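Local coordinates for protein glucose-6-phosphate 1-dehydrogenase (Kluyveromyces lactis, PDB 7E6I) that catalyses the NADP-dependent oxidation of glucose 6-phosphate to 6-phosphogluconolactone, the first step of the oxidative pentose phosphate pathway, and is likely to supply NADPH for biosynthesis, at residues A206-K209 with E210-Q213; C133-L136 with K137-Y141. One frame throughout, in Å; residues are numbered along the deposited sequence.

Contact 1 of 2, residues A206-K209 with E210-Q213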
ATOM      1  N   ALA A 206       0.810 -25.168  -9.054  1.00 20.31           N
ATOM      2  CA  ALA A 206       0.752 -25.566  -7.655  1.00 23.36           C
ATOM      3  C   ALA A 206      -0.075 -24.607  -6.819  1.00 22.34           C
ATOM      4  O   ALA A 206      -0.199 -24.803  -5.606  1.00 20.18           O
ATOM      5  CB  ALA A 206       2.170 -25.655  -7.074  1.00 17.46           C
ATOM      6  N   TRP A 207      -0.624 -23.569  -7.441  1.00 19.40           N
ATOM      7  CA  TRP A 207      -1.189 -22.423  -6.732  1.00 22.48           C
ATOM      8  C   TRP A 207      -2.682 -22.654  -6.518  1.00 22.07           C
ATOM      9  O   TRP A 207      -3.544 -21.989  -7.102  1.00 21.76           O
ATOM     10  CB  TRP A 207      -0.938 -21.156  -7.525  1.00 19.07           C
ATOM     11  CG  TRP A 207      -0.854 -19.941  -6.712  1.00 22.57           C
ATOM     12  CD1 TRP A 207      -1.890 -19.136  -6.312  1.00 20.38           C
ATOM     13  CD2 TRP A 207       0.338 -19.338  -6.216  1.00 20.10           C
ATOM     14  NE1 TRP A 207      -1.404 -18.078  -5.594  1.00 20.69           N
ATOM     15  CE2 TRP A 207      -0.039 -18.179  -5.519  1.00 21.15           C
ATOM     16  CE3 TRP A 207       1.689 -19.675  -6.284  1.00 21.93           C
ATOM     17  CZ2 TRP A 207       0.890 -17.349  -4.889  1.00 21.82           C
ATOM     18  CZ3 TRP A 207       2.614 -18.842  -5.659  1.00 24.35           C
ATOM     19  CH2 TRP A 207       2.205 -17.700  -4.968  1.00 20.05           C
ATOM     20  N   ASN A 208      -2.980 -23.626  -5.664  1.00 17.92           N
ATOM     21  CA  ASN A 208      -4.353 -24.090  -5.529  1.00 23.27           C
ATOM     22  C   ASN A 208      -4.434 -24.914  -4.253  1.00 23.78           C
ATOM     23  O   ASN A 208      -3.412 -25.304  -3.677  1.00 22.02           O
ATOM     24  CB  ASN A 208      -4.784 -24.904  -6.766  1.00 20.74           C
ATOM     25  CG  ASN A 208      -3.734 -25.932  -7.172  1.00 22.66           C
ATOM     26  OD1 ASN A 208      -3.328 -26.769  -6.351  1.00 21.88           O
ATOM     27  ND2 ASN A 208      -3.256 -25.855  -8.420  1.00 18.28           N
ATOM     28  N   LYS A 209      -5.669 -25.186  -3.826  1.00 19.92           N
ATOM     29  CA  LYS A 209      -5.883 -25.974  -2.622  1.00 22.65           C
ATOM     30  C   LYS A 209      -5.299 -27.377  -2.725  1.00 25.44           C
ATOM     31  O   LYS A 209      -5.073 -28.016  -1.691  1.00 22.97           O
ATOM     32  CB  LYS A 209      -7.375 -26.045  -2.308  1.00 23.96           C
ATOM     33  CG  LYS A 209      -8.165 -26.943  -3.229  1.00 24.90           C
ATOM     34  CD  LYS A 209      -9.660 -26.654  -3.141  1.00 28.07           C
ATOM     35  CE  LYS A 209     -10.449 -27.703  -3.922  1.00 24.94           C
ATOM     36  NZ  LYS A 209     -10.277 -27.529  -5.381  1.00 29.21           N
ATOM     37  N   GLU A 210      -5.057 -27.882  -3.936  1.00 24.69           N
ATOM     38  CA  GLU A 210      -4.485 -29.217  -4.057  1.00 25.53           C
ATOM     39  C   GLU A 210      -3.020 -29.248  -3.639  1.00 26.19           C
ATOM     40  O   GLU A 210      -2.505 -30.320  -3.325  1.00 24.52           O
ATOM     41  CB  GLU A 210      -4.641 -29.742  -5.497  1.00 25.41           C
ATOM     42  CG  GLU A 210      -6.087 -30.148  -5.876  1.00 25.45           C
ATOM     43  CD  GLU A 210      -7.000 -28.947  -6.181  1.00 29.93           C
ATOM     44  OE1 GLU A 210      -6.490 -27.895  -6.618  1.00 29.45           O
ATOM     45  OE2 GLU A 210      -8.232 -29.052  -5.979  1.00 30.93           O
ATOM     46  N   ASN A 211      -2.337 -28.101  -3.609  1.00 23.19           N
ATOM     47  CA  ASN A 211      -0.908 -28.092  -3.354  1.00 22.66           C
ATOM     48  C   ASN A 211      -0.469 -27.110  -2.285  1.00 24.86           C
ATOM     49  O   ASN A 211       0.702 -27.156  -1.889  1.00 23.42           O
ATOM     50  CB  ASN A 211      -0.136 -27.788  -4.648  1.00 22.57           C
ATOM     51  CG  ASN A 211      -0.309 -28.873  -5.701  1.00 24.77           C
ATOM     52  OD1 ASN A 211       0.364 -29.905  -5.666  1.00 25.59           O
ATOM     53  ND2 ASN A 211      -1.210 -28.641  -6.640  1.00 22.66           N
ATOM     54  N   ILE A 212      -1.345 -26.224  -1.809  1.00 22.51           N
ATOM     55  CA  ILE A 212      -0.969 -25.214  -0.833  1.00 25.37           C
ATOM     56  C   ILE A 212      -1.627 -25.552   0.506  1.00 24.29           C
ATOM     57  O   ILE A 212      -2.850 -25.712   0.597  1.00 22.26           O
ATOM     58  CB  ILE A 212      -1.327 -23.800  -1.317  1.00 22.54           C
ATOM     59  CG1 ILE A 212      -0.338 -23.392  -2.406  1.00 20.26           C
ATOM     60  CG2 ILE A 212      -1.333 -22.782  -0.136  1.00 19.40           C
ATOM     61  CD1 ILE A 212      -0.651 -22.049  -3.077  1.00 18.77           C
ATOM     62  N   GLN A 213      -0.787 -25.675   1.530  1.00 25.54           N
ATOM     63  CA  GLN A 213      -1.172 -25.955   2.913  1.00 29.41           C
ATOM     64  C   GLN A 213      -1.525 -24.690   3.684  1.00 28.26           C
ATOM     65  O   GLN A 213      -2.361 -24.726   4.596  1.00 29.35           O
ATOM     66  CB  GLN A 213       0.007 -26.610   3.630  1.00 25.99           C
ATOM     67  CG  GLN A 213      -0.291 -27.840   4.344  1.00 31.92           C
ATOM     68  CD  GLN A 213       0.962 -28.519   4.833  1.00 33.17           C
ATOM     69  OE1 GLN A 213       1.306 -29.578   4.342  1.00 33.88           O
ATOM     70  NE2 GLN A 213       1.646 -27.922   5.813  1.00 30.29           N
TER
HETATM   71  O   HOH W   1      -8.332 -25.979  -7.566  1.00 28.85           O
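Ala206 CB touches Asn211 CB at 4.0 Å where the chain doubles back; the small side chain leaves room for Asn211 beside it. Trp207, the centre of an inverse gamma turn, has a broad indole that receives Ile212 CD1 over one face, near the rim and 4.2 Å from CG, while NE1 bonds to Leu253 O and the ring meets Trp328. Asn208 O accepts from both Asn211 N, at 3.0 Å, and Ile212 N, at 2.9 Å. Asn208 CG lies between the backbone N and the carbonyl carbon (chi1 47°), and its short amide offers OD1 close to the backbone, taking Asn211 ND2 at 2.8 Å in the carbonyl plane, on a lone pair, with the amide planes turned 53° apart. This type I beta turn, Asn208 to Asn211, joins helix 201-204 to strand 212-220 of the C-terminal domain's mixed sheet. Lys209, long and flexible, runs alongside Glu210, forming a salt bridge from Lys209 NZ to Glu210 OE2 at 2.6 Å, on the syn side of the carboxylate; NZ also bonds to Glu326 O. With an alanine in place of this lysine, the Glu210 carboxylate would probably lose its charged mate and Glu326 O its donor.

Contact 2 of 2, residues C133-L136 with K137-Y141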
ATOM      1  N   CYS A 133     -12.715  18.611  -3.934  1.00 42.22           N
ATOM      2  CA  CYS A 133     -13.289  17.960  -5.108  1.00 43.92           C
ATOM      3  C   CYS A 133     -14.499  18.729  -5.621  1.00 46.67           C
ATOM      4  O   CYS A 133     -14.616  18.981  -6.826  1.00 46.31           O
ATOM      5  CB  CYS A 133     -13.645  16.509  -4.785  1.00 41.84           C
ATOM      6  SG  CYS A 133     -12.181  15.420  -4.779  1.00 39.61           S
ATOM      7  N   SER A 134     -15.405  19.121  -4.717  1.00 44.24           N
ATOM      8  CA  SER A 134     -16.491  20.024  -5.086  1.00 48.87           C
ATOM      9  C   SER A 134     -15.963  21.245  -5.822  1.00 51.11           C
ATOM     10  O   SER A 134     -16.407  21.557  -6.935  1.00 51.31           O
ATOM     11  CB  SER A 134     -17.268  20.471  -3.844  1.00 47.63           C
ATOM     12  OG  SER A 134     -17.861  19.367  -3.197  1.00 50.78           O
ATOM     13  N   LYS A 135     -14.998  21.937  -5.222  1.00 47.05           N
ATOM     14  CA  LYS A 135     -14.510  23.177  -5.811  1.00 49.30           C
ATOM     15  C   LYS A 135     -13.905  22.945  -7.193  1.00 49.10           C
ATOM     16  O   LYS A 135     -14.194  23.685  -8.138  1.00 49.12           O
ATOM     17  CB  LYS A 135     -13.501  23.824  -4.873  1.00 50.64           C
ATOM     18  CG  LYS A 135     -14.096  24.299  -3.564  1.00 52.68           C
ATOM     19  CD  LYS A 135     -14.997  25.492  -3.773  1.00 54.66           C
ATOM     20  CE  LYS A 135     -16.048  25.561  -2.680  1.00 58.90           C
ATOM     21  NZ  LYS A 135     -17.345  26.083  -3.179  1.00 65.26           N
ATOM     22  N   LEU A 136     -13.055  21.921  -7.331  1.00 49.03           N
ATOM     23  CA  LEU A 136     -12.506  21.595  -8.646  1.00 49.04           C
ATOM     24  C   LEU A 136     -13.612  21.321  -9.658  1.00 47.18           C
ATOM     25  O   LEU A 136     -13.527  21.745 -10.816  1.00 48.81           O
ATOM     26  CB  LEU A 136     -11.581  20.385  -8.552  1.00 45.96           C
ATOM     27  CG  LEU A 136     -10.242  20.550  -7.853  1.00 45.04           C
ATOM     28  CD1 LEU A 136      -9.608  19.167  -7.677  1.00 39.48           C
ATOM     29  CD2 LEU A 136      -9.349  21.475  -8.649  1.00 40.32           C
ATOM     30  N   LYS A 137     -14.654  20.609  -9.237  1.00 47.73           N
ATOM     31  CA  LYS A 137     -15.749  20.296 -10.146  1.00 48.48           C
ATOM     32  C   LYS A 137     -16.605  21.525 -10.449  1.00 48.79           C
ATOM     33  O   LYS A 137     -17.083  21.674 -11.576  1.00 50.84           O
ATOM     34  CB  LYS A 137     -16.590  19.164  -9.554  1.00 43.42           C
ATOM     35  CG  LYS A 137     -17.645  18.598 -10.476  1.00 44.27           C
ATOM     36  CD  LYS A 137     -17.067  18.016 -11.773  1.00 44.53           C
ATOM     37  CE  LYS A 137     -18.148  17.244 -12.537  1.00 41.63           C
ATOM     38  NZ  LYS A 137     -17.614  16.543 -13.741  1.00 51.50           N
ATOM     39  N   GLU A 138     -16.812  22.410  -9.469  1.00 50.33           N
ATOM     40  CA  GLU A 138     -17.608  23.614  -9.704  1.00 53.09           C
ATOM     41  C   GLU A 138     -16.854  24.664 -10.513  1.00 52.34           C
ATOM     42  O   GLU A 138     -17.477  25.408 -11.277  1.00 50.65           O
ATOM     43  CB  GLU A 138     -18.065  24.243  -8.376  1.00 57.60           C
ATOM     44  CG  GLU A 138     -18.784  23.297  -7.378  1.00 60.99           C
ATOM     45  CD  GLU A 138     -18.679  23.751  -5.894  1.00 69.84           C
ATOM     46  OE1 GLU A 138     -19.700  23.715  -5.162  1.00 73.04           O
ATOM     47  OE2 GLU A 138     -17.572  24.137  -5.448  1.00 68.56           O
ATOM     48  N   ASN A 139     -15.529  24.744 -10.367  1.00 52.68           N
ATOM     49  CA  ASN A 139     -14.763  25.871 -10.886  1.00 50.04           C
ATOM     50  C   ASN A 139     -13.711  25.508 -11.921  1.00 50.55           C
ATOM     51  O   ASN A 139     -13.475  26.304 -12.828  1.00 52.86           O
ATOM     52  CB  ASN A 139     -14.067  26.614  -9.734  1.00 48.98           C
ATOM     53  CG  ASN A 139     -15.050  27.212  -8.743  1.00 55.88           C
ATOM     54  OD1 ASN A 139     -15.539  28.326  -8.929  1.00 58.86           O
ATOM     55  ND2 ASN A 139     -15.353  26.469  -7.685  1.00 57.55           N
ATOM     56  N   LEU A 140     -13.077  24.342 -11.823  1.00 50.15           N
ATOM     57  CA  LEU A 140     -11.883  24.033 -12.607  1.00 50.58           C
ATOM     58  C   LEU A 140     -12.024  22.697 -13.326  1.00 50.81           C
ATOM     59  O   LEU A 140     -11.140  21.843 -13.271  1.00 53.72           O
ATOM     60  CB  LEU A 140     -10.661  24.013 -11.700  1.00 49.22           C
ATOM     61  CG  LEU A 140      -9.320  24.561 -12.180  1.00 51.62           C
ATOM     62  CD1 LEU A 140      -8.354  24.559 -11.004  1.00 50.37           C
ATOM     63  CD2 LEU A 140      -8.750  23.783 -13.355  1.00 52.96           C
ATOM     64  N   TYR A 141     -13.137  22.494 -14.024  1.00 49.96           N
ATOM     65  CA  TYR A 141     -13.387  21.266 -14.771  1.00 49.72           C
ATOM     66  C   TYR A 141     -13.711  21.627 -16.217  1.00 52.60           C
ATOM     67  O   TYR A 141     -14.651  22.389 -16.468  1.00 54.55           O
ATOM     68  CB  TYR A 141     -14.537  20.483 -14.130  1.00 48.45           C
ATOM     69  CG  TYR A 141     -14.743  19.098 -14.691  1.00 48.48           C
ATOM     70  CD1 TYR A 141     -15.573  18.889 -15.789  1.00 50.06           C
ATOM     71  CD2 TYR A 141     -14.107  17.998 -14.122  1.00 47.01           C
ATOM     72  CE1 TYR A 141     -15.762  17.628 -16.303  1.00 50.42           C
ATOM     73  CE2 TYR A 141     -14.292  16.726 -14.627  1.00 48.08           C
ATOM     74  CZ  TYR A 141     -15.119  16.550 -15.713  1.00 49.83           C
ATOM     75  OH  TYR A 141     -15.297  15.291 -16.212  1.00 51.30           O
TER
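Lys135 and Glu138, three residues apart on the helix, form a salt bridge in which NZ reaches OE2 at 3.0 Å. The ammonium meets the carboxylate on its syn side, 23° out of plane, and the aliphatic part of the lysine passes the same oxygen, CD lying 3.4 Å from OE2. Glu138 is extended beyond CG and leans back over the preceding turn; a long acid suits this exposed place because it can span the turn. Asn139 uses its short amide differently: with CG beside the backbone N (chi1 -62°), ND2 folds back to Lys135 O at 3.0 Å, with Lys135 O close to the plane of the Asn139 amide. That carbonyl also accepts from Asn139 N at 2.8 Å, so one residue grips it twice. On another face Leu136 and Leu140 lie side by side, CD2 to CD1 at 4.0 Å, branched apolar chains fit for a buried surface. The helical part, up to Asn139, is the C-terminal end of helix 126-139, the crossover between parallel strands 117-122 and 146-152 of the Rossmann-type domain. Leu140 leaves helical geometry, yet its N still bonds to Leu136 O at 2.8 Å. Behind the leucines, Phe120 of strand 117-122 packs against both. Farther out, Asp94 at the start of helix 94-110 positions the polar side: its OD1 forms a salt bridge with Lys135 NZ and accepts from Asn139 ND2, so the lysine is held between two carboxylates. Tyr141 carries the chain onward, its hydroxyl bonded to Glu177 OE1.

Overall arrangement
Contact 2 comes first along the chain, and contact 1 opens only after it has closed. Their centres are 50 Å apart, on opposite sides of the chain's centre, and their nearest atoms are about 35 Å from each other, so neither touches the other. They share no helix, strand or sheet. Contact 2 ends a helix packed on the six-stranded parallel sheet of the NAD-binding domain, whereas contact 1 leads into strand 212-220 within the mixed sheet of the C-terminal domain. The N-terminal domain of contact 2 probably binds the coenzyme NADP, and the C-terminal domain of contact 1 probably holds a second NADP site.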